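Long-range contacts in monosaccharide ABC transporter substrate-binding protein, CUT2 family (Acidothermus cellulolyticus, PDB 4RU1), which binds myo-inositol between its two lobes and probably delivers it, as a substrate-binding protein of the CUT2 family, to an ABC-type sugar transporter: residues A24-Q29 against K55-P60; T34-I39 against V105-G110; E141-V146 against I200-T205; N224-T229 against Q244-I249. All blocks are in the same frame, centred on the assembly; numbering follows the deposited sequence.

Contact 1: residues A24-Q29 against K55-P60; sequences AMITHQ and KYSNDP. With INS (1,2,3,4,5,6-hexahydroxy-cyclohexane), chain M.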
# COMPACT_ATOMS: atom_id res chain seq x y z
N ALA A 24 18.78 -3.99 3.06
CA ALA A 24 18.08 -2.77 3.53
C ALA A 24 16.72 -2.69 2.94
O ALA A 24 16.62 -2.68 1.67
CB ALA A 24 18.83 -1.50 3.15
N MET A 25 15.70 -2.63 3.79
CA MET A 25 14.30 -2.35 3.31
C MET A 25 13.95 -0.94 3.74
O MET A 25 14.00 -0.61 4.97
CB MET A 25 13.28 -3.32 3.87
CG MET A 25 11.85 -3.05 3.55
SD MET A 25 10.65 -4.43 4.00
CE MET A 25 10.98 -5.49 2.57
N ILE A 26 13.67 -0.07 2.76
CA ILE A 26 13.51 1.36 2.94
C ILE A 26 12.15 1.76 2.44
O ILE A 26 11.77 1.51 1.29
CB ILE A 26 14.58 2.06 2.15
CG1 ILE A 26 15.96 1.66 2.70
CG2 ILE A 26 14.45 3.56 2.30
CD1 ILE A 26 17.13 2.07 1.80
N THR A 27 11.35 2.34 3.34
CA THR A 27 10.00 2.68 2.99
C THR A 27 9.65 4.14 3.41
O THR A 27 10.44 4.91 3.92
CB THR A 27 9.02 1.72 3.65
OG1 THR A 27 8.78 2.20 4.97
CG2 THR A 27 9.52 0.31 3.66
N HIS A 28 8.44 4.51 3.03
CA HIS A 28 7.83 5.82 3.32
C HIS A 28 6.84 5.80 4.47
O HIS A 28 6.11 6.75 4.62
CB HIS A 28 7.15 6.31 2.06
CG HIS A 28 6.05 5.40 1.56
ND1 HIS A 28 6.31 4.36 0.68
CD2 HIS A 28 4.72 5.38 1.78
CE1 HIS A 28 5.19 3.75 0.39
NE2 HIS A 28 4.21 4.33 1.06
N GLN A 29 6.84 4.69 5.26
CA GLN A 29 5.94 4.45 6.38
C GLN A 29 5.85 5.72 7.26
O GLN A 29 6.90 6.25 7.71
CB GLN A 29 6.41 3.27 7.19
CG GLN A 29 5.72 3.15 8.52
CD GLN A 29 6.15 2.00 9.33
OE1 GLN A 29 7.18 1.39 9.09
NE2 GLN A 29 5.33 1.63 10.28
N LYS A 55 17.65 -4.89 7.55
CA LYS A 55 17.72 -3.57 8.13
C LYS A 55 16.54 -2.78 7.58
O LYS A 55 16.47 -2.47 6.41
CB LYS A 55 19.05 -2.90 7.78
CG LYS A 55 20.27 -3.59 8.38
CD LYS A 55 21.58 -3.10 7.79
CE LYS A 55 22.21 -1.99 8.60
NZ LYS A 55 23.32 -1.28 7.89
N TYR A 56 15.61 -2.45 8.46
CA TYR A 56 14.41 -1.71 8.08
C TYR A 56 14.51 -0.26 8.46
O TYR A 56 14.82 0.02 9.64
CB TYR A 56 13.15 -2.32 8.68
CG TYR A 56 11.83 -1.66 8.23
CD1 TYR A 56 11.39 -0.55 8.87
CD2 TYR A 56 11.11 -2.10 7.17
CE1 TYR A 56 10.22 0.12 8.52
CE2 TYR A 56 9.91 -1.48 6.79
CZ TYR A 56 9.48 -0.33 7.42
OH TYR A 56 8.27 0.27 7.04
N SER A 57 14.26 0.66 7.51
CA SER A 57 14.25 2.09 7.78
C SER A 57 13.15 2.77 7.00
O SER A 57 12.61 2.27 5.98
CB SER A 57 15.57 2.72 7.46
OG SER A 57 15.99 2.58 6.15
N ASN A 58 12.73 3.89 7.53
CA ASN A 58 11.61 4.60 6.94
C ASN A 58 11.54 6.06 7.26
O ASN A 58 11.96 6.52 8.33
CB ASN A 58 10.26 3.98 7.36
CG ASN A 58 9.98 4.11 8.87
OD1 ASN A 58 10.72 3.49 9.66
ND2 ASN A 58 9.02 4.95 9.28
N ASP A 59 10.93 6.79 6.32
CA ASP A 59 10.60 8.19 6.59
C ASP A 59 9.54 8.66 5.63
O ASP A 59 9.70 8.52 4.42
CB ASP A 59 11.87 9.04 6.47
CG ASP A 59 11.75 10.34 7.32
OD1 ASP A 59 10.88 11.18 7.01
OD2 ASP A 59 12.56 10.54 8.20
N PRO A 60 8.49 9.32 6.17
CA PRO A 60 7.45 9.80 5.24
C PRO A 60 7.84 11.08 4.45
O PRO A 60 7.04 11.57 3.63
CB PRO A 60 6.27 10.06 6.20
CG PRO A 60 6.94 10.47 7.47
CD PRO A 60 8.12 9.52 7.57
C1 INS M . -1.45 1.25 1.63
C2 INS M . -1.81 2.23 2.73
C3 INS M . -0.53 2.74 3.38
C4 INS M . 0.49 3.27 2.39
C5 INS M . 0.85 2.24 1.37
C6 INS M . -0.35 1.67 0.65
O1 INS M . -2.60 0.76 0.92
O2 INS M . -2.42 3.35 2.06
O3 INS M . -0.94 3.81 4.26
O4 INS M . 1.68 3.74 3.06
O5 INS M . 1.72 2.76 0.34
O6 INS M . 0.03 0.58 -0.24
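With CG of Tyr-56 turned anti to the backbone N (chi1 -176°), the phenol runs over the neighbouring strand toward Thr-27 and Gln-29, and the Gln-29 side chain, extended beyond CG (chi2 179°), brings its amide oxygen to meet it. Tyr-56 OH donates to Gln-29 OE1 at 2.6 Å and accepts from Thr-27 OG1 at 2.9 Å. The Gln-29 amide and the Tyr-56 ring stand 78° apart. Thr-27 OG1 in turn accepts from Gln-29 N, closing an ST turn where the strand ends. On the CD2 side of the ring, Met-25 CG lies 3.8 Å from Tyr-56 CD2, and the Met-25 sulfur sits at the ring edge as a Met-aromatic contact. The backbones are parallel strands of the first beta-alpha-beta unit of a periplasmic-binding-protein lobe, joined by bonds such as Ser-57 N to Met-25 O (2.9 Å); the intervening helix 35-49 supplies Arg-40, which makes a cation-pi contact with Tyr-56. A phenylalanine in place of Tyr-56 would probably leave Gln-29 OE1 without its donor and the amide freer to turn. Asn-58 ND2 grips Gln-29 O at 2.9 Å, approaching from above the carbonyl plane. One residue before Gln-29, His-28, its ND1 bound to Thr-83, donates from NE2 to inositol O5 at 3.0 Å.

Contact 2: residues T34-I39 against V105-G110; sequences TFWDII and VAFNAG. With INS (1,2,3,4,5,6-hexahydroxy-cyclohexane), chain M.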
# COMPACT_ATOMS: atom_id res chain seq x y z
N THR A 34 -0.01 0.96 10.74
CA THR A 34 0.08 -0.43 11.01
C THR A 34 0.14 -1.33 9.75
O THR A 34 0.48 -2.49 9.81
CB THR A 34 -1.02 -0.92 11.95
OG1 THR A 34 -2.27 -0.66 11.36
CG2 THR A 34 -0.88 -0.25 13.31
N PHE A 35 -0.21 -0.76 8.61
CA PHE A 35 -0.09 -1.51 7.36
C PHE A 35 1.28 -2.08 7.20
O PHE A 35 1.45 -3.20 6.78
CB PHE A 35 -0.35 -0.60 6.15
CG PHE A 35 -0.01 -1.22 4.84
CD1 PHE A 35 -0.87 -2.05 4.21
CD2 PHE A 35 1.16 -0.84 4.18
CE1 PHE A 35 -0.56 -2.56 2.93
CE2 PHE A 35 1.48 -1.34 2.96
CZ PHE A 35 0.63 -2.23 2.36
N TRP A 36 2.28 -1.34 7.64
CA TRP A 36 3.70 -1.60 7.37
C TRP A 36 4.15 -2.76 8.31
O TRP A 36 5.16 -3.42 8.07
CB TRP A 36 4.55 -0.33 7.50
CG TRP A 36 4.25 0.57 6.40
CD1 TRP A 36 3.29 1.59 6.37
CD2 TRP A 36 4.71 0.43 5.07
NE1 TRP A 36 3.20 2.12 5.07
CE2 TRP A 36 4.05 1.40 4.27
CE3 TRP A 36 5.65 -0.43 4.43
CZ2 TRP A 36 4.32 1.52 2.90
CZ3 TRP A 36 5.89 -0.28 3.09
CH2 TRP A 36 5.22 0.64 2.34
N ASP A 37 3.43 -2.97 9.43
CA ASP A 37 3.72 -4.16 10.27
C ASP A 37 3.46 -5.46 9.48
O ASP A 37 4.20 -6.43 9.66
CB ASP A 37 2.93 -4.12 11.59
CG ASP A 37 3.22 -2.82 12.45
OD1 ASP A 37 4.37 -2.32 12.43
OD2 ASP A 37 2.28 -2.34 13.12
N ILE A 38 2.48 -5.47 8.58
CA ILE A 38 2.24 -6.69 7.82
C ILE A 38 3.35 -6.86 6.78
O ILE A 38 3.83 -7.96 6.55
CB ILE A 38 0.86 -6.65 7.12
CG1 ILE A 38 -0.28 -6.22 8.07
CG2 ILE A 38 0.59 -8.02 6.54
CD1 ILE A 38 -1.51 -5.63 7.35
N ILE A 39 3.74 -5.79 6.09
CA ILE A 39 4.91 -5.79 5.17
C ILE A 39 6.11 -6.36 5.90
O ILE A 39 6.80 -7.28 5.37
CB ILE A 39 5.24 -4.34 4.74
CG1 ILE A 39 4.09 -3.75 3.91
CG2 ILE A 39 6.65 -4.22 4.13
CD1 ILE A 39 4.12 -4.21 2.45
N VAL A 105 15.38 -3.89 -5.64
CA VAL A 105 14.00 -4.31 -5.92
C VAL A 105 13.10 -3.24 -5.37
O VAL A 105 13.36 -2.74 -4.28
CB VAL A 105 13.70 -5.70 -5.39
CG1 VAL A 105 12.20 -6.07 -5.51
CG2 VAL A 105 14.53 -6.72 -6.19
N ALA A 106 12.06 -2.87 -6.14
CA ALA A 106 11.07 -1.87 -5.72
C ALA A 106 9.79 -2.57 -5.32
O ALA A 106 9.53 -3.70 -5.76
CB ALA A 106 10.85 -0.79 -6.74
N PHE A 107 9.03 -2.00 -4.42
CA PHE A 107 7.83 -2.64 -4.01
C PHE A 107 6.86 -1.59 -3.46
O PHE A 107 7.25 -0.45 -3.13
CB PHE A 107 8.07 -3.80 -3.00
CG PHE A 107 8.47 -3.33 -1.63
CD1 PHE A 107 9.74 -2.89 -1.35
CD2 PHE A 107 7.56 -3.45 -0.59
CE1 PHE A 107 10.10 -2.44 -0.07
CE2 PHE A 107 7.90 -2.98 0.67
CZ PHE A 107 9.16 -2.54 0.93
N ASN A 108 5.57 -1.94 -3.45
CA ASN A 108 4.48 -1.23 -2.83
C ASN A 108 4.08 0.09 -3.55
O ASN A 108 2.88 0.28 -3.82
CB ASN A 108 4.71 -0.91 -1.39
CG ASN A 108 3.52 -0.24 -0.78
OD1 ASN A 108 3.52 0.99 -0.62
ND2 ASN A 108 2.48 -0.96 -0.46
N ALA A 109 5.04 0.98 -3.83
CA ALA A 109 4.77 2.21 -4.53
C ALA A 109 5.76 2.41 -5.62
O ALA A 109 6.93 2.22 -5.40
CB ALA A 109 4.79 3.37 -3.60
N GLY A 110 5.29 2.95 -6.75
CA GLY A 110 6.12 3.31 -7.91
C GLY A 110 6.07 2.32 -9.07
O GLY A 110 7.06 2.17 -9.75
C1 INS M . -1.45 1.25 1.63
C2 INS M . -1.81 2.23 2.73
C3 INS M . -0.53 2.74 3.38
C4 INS M . 0.49 3.27 2.39
C5 INS M . 0.85 2.24 1.37
C6 INS M . -0.35 1.67 0.65
O1 INS M . -2.60 0.76 0.92
O2 INS M . -2.42 3.35 2.06
O3 INS M . -0.94 3.81 4.26
O4 INS M . 1.68 3.74 3.06
O5 INS M . 1.72 2.76 0.34
O6 INS M . 0.03 0.58 -0.24
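Asn-108 meets both Phe-35 and Trp-36, and its side chain can be followed outward from the backbone. Asn-108 CB lies 4.1 Å from CH2 of the Trp-36 indole. CG stands anti to the backbone N (chi1 -177°), which places the amide between the two aromatic residues and the bound inositol. There the branches part. Asn-108 OD1 accepts a hydrogen bond from inositol O5 at 2.7 Å and also packs against Trp-36 CH2, approaching that ring obliquely. Asn-108 ND2 donates to inositol O6 at 2.9 Å while lying at the edge of the Phe-35 ring, 3.6 Å from CE2. A second bond from ND2 to Glu-256 OE1 restrains the flip of the amide, so one planar group serves adjacent ligand hydroxyls as acceptor and donor together.

Phe-35 and Trp-36 use different parts of their rings. The inositol ring lies over one face of Phe-35, with C1 3.9 Å above the plane over its centre, whereas Trp-36 presents an edge and donates from NE1 to inositol O4 at 3.0 Å. Phe-35 CD2 in turn rests on a face of the indole, offset toward the rim. Deeper in the lobe, Phe-107 CE2 packs against Ile-39 CG2 at 3.9 Å and also touches Trp-36 CZ3, joining the first turn of helix 35-49 to the end of strand 104-107. An aromatic face against the ring carbons, combined with a planar amide reading neighbouring hydroxyls, is characteristic of the sugar pocket in periplasmic binding proteins.

Contact 3: residues E141-V146 against I200-T205; sequences EGFKHV and IDLVIT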
# COMPACT_ATOMS: atom_id res chain seq x y z
N GLU A 141 -22.78 -1.52 -7.89
CA GLU A 141 -23.48 -1.62 -6.63
C GLU A 141 -24.45 -0.47 -6.37
O GLU A 141 -25.03 -0.43 -5.27
CB GLU A 141 -22.47 -1.65 -5.50
CG GLU A 141 -21.52 -2.84 -5.59
CD GLU A 141 -20.33 -2.81 -4.66
OE1 GLU A 141 -19.88 -1.73 -4.29
OE2 GLU A 141 -19.81 -3.94 -4.38
N GLY A 142 -24.61 0.44 -7.33
CA GLY A 142 -25.71 1.43 -7.34
C GLY A 142 -25.32 2.76 -6.72
O GLY A 142 -26.15 3.62 -6.45
N PHE A 143 -24.05 2.93 -6.46
CA PHE A 143 -23.65 4.22 -5.83
C PHE A 143 -23.59 5.32 -6.84
O PHE A 143 -23.25 5.07 -8.02
CB PHE A 143 -22.28 4.02 -5.11
CG PHE A 143 -22.36 3.01 -3.97
CD1 PHE A 143 -23.07 3.35 -2.83
CD2 PHE A 143 -21.78 1.75 -4.01
CE1 PHE A 143 -23.16 2.50 -1.73
CE2 PHE A 143 -21.88 0.89 -2.94
CZ PHE A 143 -22.59 1.24 -1.79
N LYS A 144 -23.91 6.53 -6.40
CA LYS A 144 -24.01 7.70 -7.27
C LYS A 144 -22.99 8.81 -7.00
O LYS A 144 -22.87 9.68 -7.82
CB LYS A 144 -25.40 8.36 -7.11
CG LYS A 144 -26.65 7.47 -7.31
CD LYS A 144 -26.75 6.85 -8.70
CE LYS A 144 -27.93 5.87 -8.79
NZ LYS A 144 -27.61 4.68 -9.62
N HIS A 145 -22.43 8.89 -5.78
CA HIS A 145 -21.53 9.95 -5.40
C HIS A 145 -20.47 9.41 -4.43
O HIS A 145 -20.70 9.24 -3.25
CB HIS A 145 -22.27 11.15 -4.82
CG HIS A 145 -21.35 12.29 -4.49
ND1 HIS A 145 -21.76 13.48 -3.94
CD2 HIS A 145 -20.01 12.43 -4.70
CE1 HIS A 145 -20.72 14.27 -3.77
NE2 HIS A 145 -19.64 13.64 -4.19
N VAL A 146 -19.28 9.15 -5.00
CA VAL A 146 -18.19 8.63 -4.16
C VAL A 146 -17.24 9.72 -3.63
O VAL A 146 -16.96 10.70 -4.32
CB VAL A 146 -17.36 7.60 -4.95
CG1 VAL A 146 -16.66 8.22 -6.14
CG2 VAL A 146 -16.33 6.88 -4.05
N ILE A 200 -23.27 12.33 -0.77
CA ILE A 200 -22.26 11.31 -0.73
C ILE A 200 -22.82 10.03 -0.18
O ILE A 200 -23.32 9.98 0.94
CB ILE A 200 -20.99 11.75 0.05
CG1 ILE A 200 -20.38 13.03 -0.53
CG2 ILE A 200 -20.02 10.59 0.16
CD1 ILE A 200 -19.40 13.77 0.33
N ASP A 201 -22.74 8.97 -0.99
CA ASP A 201 -23.28 7.69 -0.63
C ASP A 201 -22.26 6.57 -0.50
O ASP A 201 -22.60 5.49 -0.08
CB ASP A 201 -24.45 7.27 -1.57
CG ASP A 201 -24.08 7.09 -2.98
OD1 ASP A 201 -22.95 7.36 -3.40
OD2 ASP A 201 -24.98 6.63 -3.73
N LEU A 202 -21.01 6.79 -0.94
CA LEU A 202 -19.94 5.79 -0.71
C LEU A 202 -18.65 6.60 -0.36
O LEU A 202 -18.31 7.56 -1.10
CB LEU A 202 -19.70 4.92 -1.94
CG LEU A 202 -18.61 3.88 -1.82
CD1 LEU A 202 -18.96 2.82 -0.76
CD2 LEU A 202 -18.32 3.24 -3.18
N VAL A 203 -17.97 6.16 0.69
CA VAL A 203 -16.63 6.67 1.04
C VAL A 203 -15.70 5.49 0.75
O VAL A 203 -15.90 4.36 1.25
CB VAL A 203 -16.54 7.00 2.57
CG1 VAL A 203 -15.16 7.44 3.01
CG2 VAL A 203 -17.62 8.03 2.96
N ILE A 204 -14.69 5.74 -0.09
CA ILE A 204 -13.57 4.77 -0.28
C ILE A 204 -12.33 5.28 0.39
O ILE A 204 -11.84 6.39 0.07
CB ILE A 204 -13.27 4.52 -1.77
CG1 ILE A 204 -14.48 3.95 -2.45
CG2 ILE A 204 -12.08 3.55 -1.91
CD1 ILE A 204 -14.28 3.70 -3.94
N THR A 205 -11.89 4.53 1.43
CA THR A 205 -10.69 4.82 2.15
C THR A 205 -9.52 4.05 1.56
O THR A 205 -9.72 2.97 0.97
CB THR A 205 -10.83 4.56 3.66
OG1 THR A 205 -11.18 3.19 3.87
CG2 THR A 205 -11.83 5.51 4.23
O HOH W 1 -26.75 4.57 -3.33
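The carboxylate of Asp-201 is gripped by two successive backbone N-H groups of the facing segment. Lys-144 N donates to Asp-201 OD2 at 2.9 Å, which accepts on its syn lone pair, and His-145 N donates to Asp-201 OD1 at 2.9 Å from above the carboxylate plane. A water donates to OD2 as well, and makes a weak bond to Gly-142 O. CG of Asp-201 lies between its own backbone N and carbonyl carbon (chi1 63°), which turns the carboxylate toward the N-H groups that lead into strand 145-150. The backbone N of Asp-201 takes part too, donating to His-145 O at 3.1 Å, so the residue is tied to the opposite segment through main chain and side chain alike.

The segments belong to the second lobe, a Rossmann-like alpha/beta domain in which strands 145-150 and 202-205 run side by side and parallel, paired here at Val-146 and Leu-202. Helix 127-140 ends just before strand 145-150 in a Schellman motif at Gly-142, and Phe-143 then points toward residues 200-205. Leu-202 CB sits over one face of the Phe-143 ring, 4.0 Å from its centroid in a CH-pi contact, while Glu-141 O lies over the opposite face. At the start of segment 200-205, Ile-200 CG1 packs over the imidazole of His-145, 3.7 Å from the centroid. That ring is held at both nitrogens, ND1 by Ser-199 and NE2 by Thr-174 on the neighbouring strand 172-177. Farther along the strands, Val-146 CG2 meets Ile-204 CD1 at 3.8 Å.

Contact 4: residues N224-T229 against Q244-I249; sequences NAKIAT and QLQWAI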
# COMPACT_ATOMS: atom_id res chain seq x y z
N ASN A 224 -25.90 8.32 5.61
CA ASN A 224 -26.33 7.02 5.09
C ASN A 224 -25.31 6.47 4.17
O ASN A 224 -25.53 5.43 3.57
CB ASN A 224 -27.71 7.05 4.40
CG ASN A 224 -28.84 7.28 5.40
OD1 ASN A 224 -28.87 6.66 6.48
ND2 ASN A 224 -29.77 8.15 5.05
N ALA A 225 -24.14 7.15 4.09
CA ALA A 225 -23.09 6.65 3.23
C ALA A 225 -22.56 5.27 3.68
O ALA A 225 -22.46 4.97 4.89
CB ALA A 225 -21.94 7.66 3.23
N LYS A 226 -22.23 4.44 2.71
CA LYS A 226 -21.52 3.22 2.99
C LYS A 226 -20.00 3.48 2.90
O LYS A 226 -19.60 4.51 2.47
CB LYS A 226 -21.91 2.12 2.01
CG LYS A 226 -23.41 1.92 1.84
CD LYS A 226 -24.06 1.44 3.08
CE LYS A 226 -25.58 1.60 2.90
NZ LYS A 226 -26.33 0.57 3.68
N ILE A 227 -19.20 2.50 3.34
CA ILE A 227 -17.72 2.61 3.40
C ILE A 227 -17.18 1.34 2.71
O ILE A 227 -17.69 0.25 2.92
CB ILE A 227 -17.19 2.68 4.85
CG1 ILE A 227 -17.87 3.79 5.69
CG2 ILE A 227 -15.69 2.89 4.87
CD1 ILE A 227 -19.04 3.38 6.51
N ALA A 228 -16.11 1.53 1.95
CA ALA A 228 -15.29 0.46 1.34
C ALA A 228 -13.85 0.86 1.48
O ALA A 228 -13.55 2.06 1.67
CB ALA A 228 -15.66 0.27 -0.09
N THR A 229 -12.92 -0.11 1.47
CA THR A 229 -11.52 0.25 1.73
C THR A 229 -10.56 -0.55 0.90
O THR A 229 -10.85 -1.68 0.41
CB THR A 229 -11.19 0.03 3.22
OG1 THR A 229 -9.97 0.73 3.54
CG2 THR A 229 -11.11 -1.42 3.61
N GLN A 244 -20.48 -3.24 7.94
CA GLN A 244 -19.85 -1.96 8.18
C GLN A 244 -18.97 -1.56 7.01
O GLN A 244 -18.71 -0.38 6.84
CB GLN A 244 -19.07 -1.94 9.48
CG GLN A 244 -19.99 -1.79 10.73
CD GLN A 244 -19.19 -1.74 12.02
OE1 GLN A 244 -18.49 -2.69 12.36
NE2 GLN A 244 -19.30 -0.64 12.72
N LEU A 245 -18.43 -2.53 6.27
CA LEU A 245 -17.63 -2.28 5.07
C LEU A 245 -18.18 -3.07 3.90
O LEU A 245 -18.56 -4.28 4.10
CB LEU A 245 -16.19 -2.70 5.28
CG LEU A 245 -15.29 -1.85 6.18
CD1 LEU A 245 -13.95 -2.55 6.46
CD2 LEU A 245 -15.08 -0.48 5.59
N GLN A 246 -18.38 -2.47 2.76
CA GLN A 246 -18.87 -3.17 1.57
C GLN A 246 -17.89 -4.22 1.07
O GLN A 246 -18.30 -5.30 0.67
CB GLN A 246 -19.23 -2.20 0.45
CG GLN A 246 -20.19 -1.07 0.85
CD GLN A 246 -21.46 -1.64 1.40
OE1 GLN A 246 -21.74 -1.61 2.66
NE2 GLN A 246 -22.21 -2.20 0.50
N TRP A 247 -16.61 -3.89 1.08
CA TRP A 247 -15.58 -4.76 0.56
C TRP A 247 -14.26 -4.14 0.93
O TRP A 247 -14.21 -2.98 1.34
CB TRP A 247 -15.71 -4.97 -0.95
CG TRP A 247 -16.07 -3.75 -1.73
CD1 TRP A 247 -17.30 -3.47 -2.25
CD2 TRP A 247 -15.20 -2.68 -2.18
NE1 TRP A 247 -17.26 -2.32 -2.98
CE2 TRP A 247 -16.00 -1.77 -2.93
CE3 TRP A 247 -13.85 -2.35 -1.96
CZ2 TRP A 247 -15.47 -0.58 -3.50
CZ3 TRP A 247 -13.34 -1.13 -2.53
CH2 TRP A 247 -14.16 -0.29 -3.30
N ALA A 248 -13.19 -4.94 0.80
CA ALA A 248 -11.78 -4.48 1.02
C ALA A 248 -11.01 -5.04 -0.13
O ALA A 248 -11.21 -6.19 -0.52
CB ALA A 248 -11.23 -4.98 2.32
N ILE A 249 -10.10 -4.26 -0.66
CA ILE A 249 -9.20 -4.67 -1.72
C ILE A 249 -7.88 -5.12 -1.11
O ILE A 249 -7.18 -4.31 -0.47
CB ILE A 249 -8.95 -3.56 -2.74
CG1 ILE A 249 -10.29 -3.11 -3.39
CG2 ILE A 249 -7.93 -3.97 -3.73
CD1 ILE A 249 -10.20 -1.85 -4.23
O HOH W 2 -20.61 0.32 4.66
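Residues 226-229 and 244-249 run in the same general sense, their end-to-end directions 35° apart, and the pairing slips on the way. Gln-246 N donates to Ile-227 O at 2.8 Å; then Thr-229 bonds to the residues before and after Ala-248, from its N to Trp-247 O at 3.1 Å and through its O to Ile-249 N at 2.9 Å, which pairs it with Ala-248 as a parallel bridge. Trp-247 carries its indole across Ala-228 with CG between the backbone N and carbonyl carbon (chi1 41°). The methyl of Ala-228 sits almost exactly on the axis of the six-membered ring, CB 3.3 Å from the centroid and 4° off the normal. This is the beta-alpha-beta crossover of strand 226-230, helix 236-241 and strand 248-250 in the second lobe. Indole NE1 reaches Glu-141 OE1, and Arg-137 makes a cation-pi contact with the ring. A leucine in place of Trp-247 would probably leave Glu-141 OE1 without its indole donor and open a gap over the Ala-228 methyl. Ile-227 CG2 presses on Leu-245 CD2 at 3.5 Å, tighter than usual for two carbons. Near the strand start, a water accepts from Ile-227 N, and the amide end of Gln-246 crosses the Lys-226 chain at an oblique angle, near its CB.

The four contacts fall into two pairs, one in each lobe, with myo-inositol between. Contacts 1 and 2 have centres about 9 Å apart and reach the same parallel sheet; they meet directly, His-28 NE2 lying 3.4 Å from Trp-36 CZ2, and both touch the ligand. Contacts 3 and 4, also about 9 Å apart between centres, share the other sheet, where Thr-205 OG1 and Thr-229 OG1 stand 2.8 Å apart in a probable hydrogen bond. Across the lobes, contacts 2 and 4 come within about 8 Å at their nearest atoms without touching. Neither contact 3 nor contact 4 holds a pocket residue; from that lobe Asp-231, just beyond strand 226-230, is among the residues that bond the inositol.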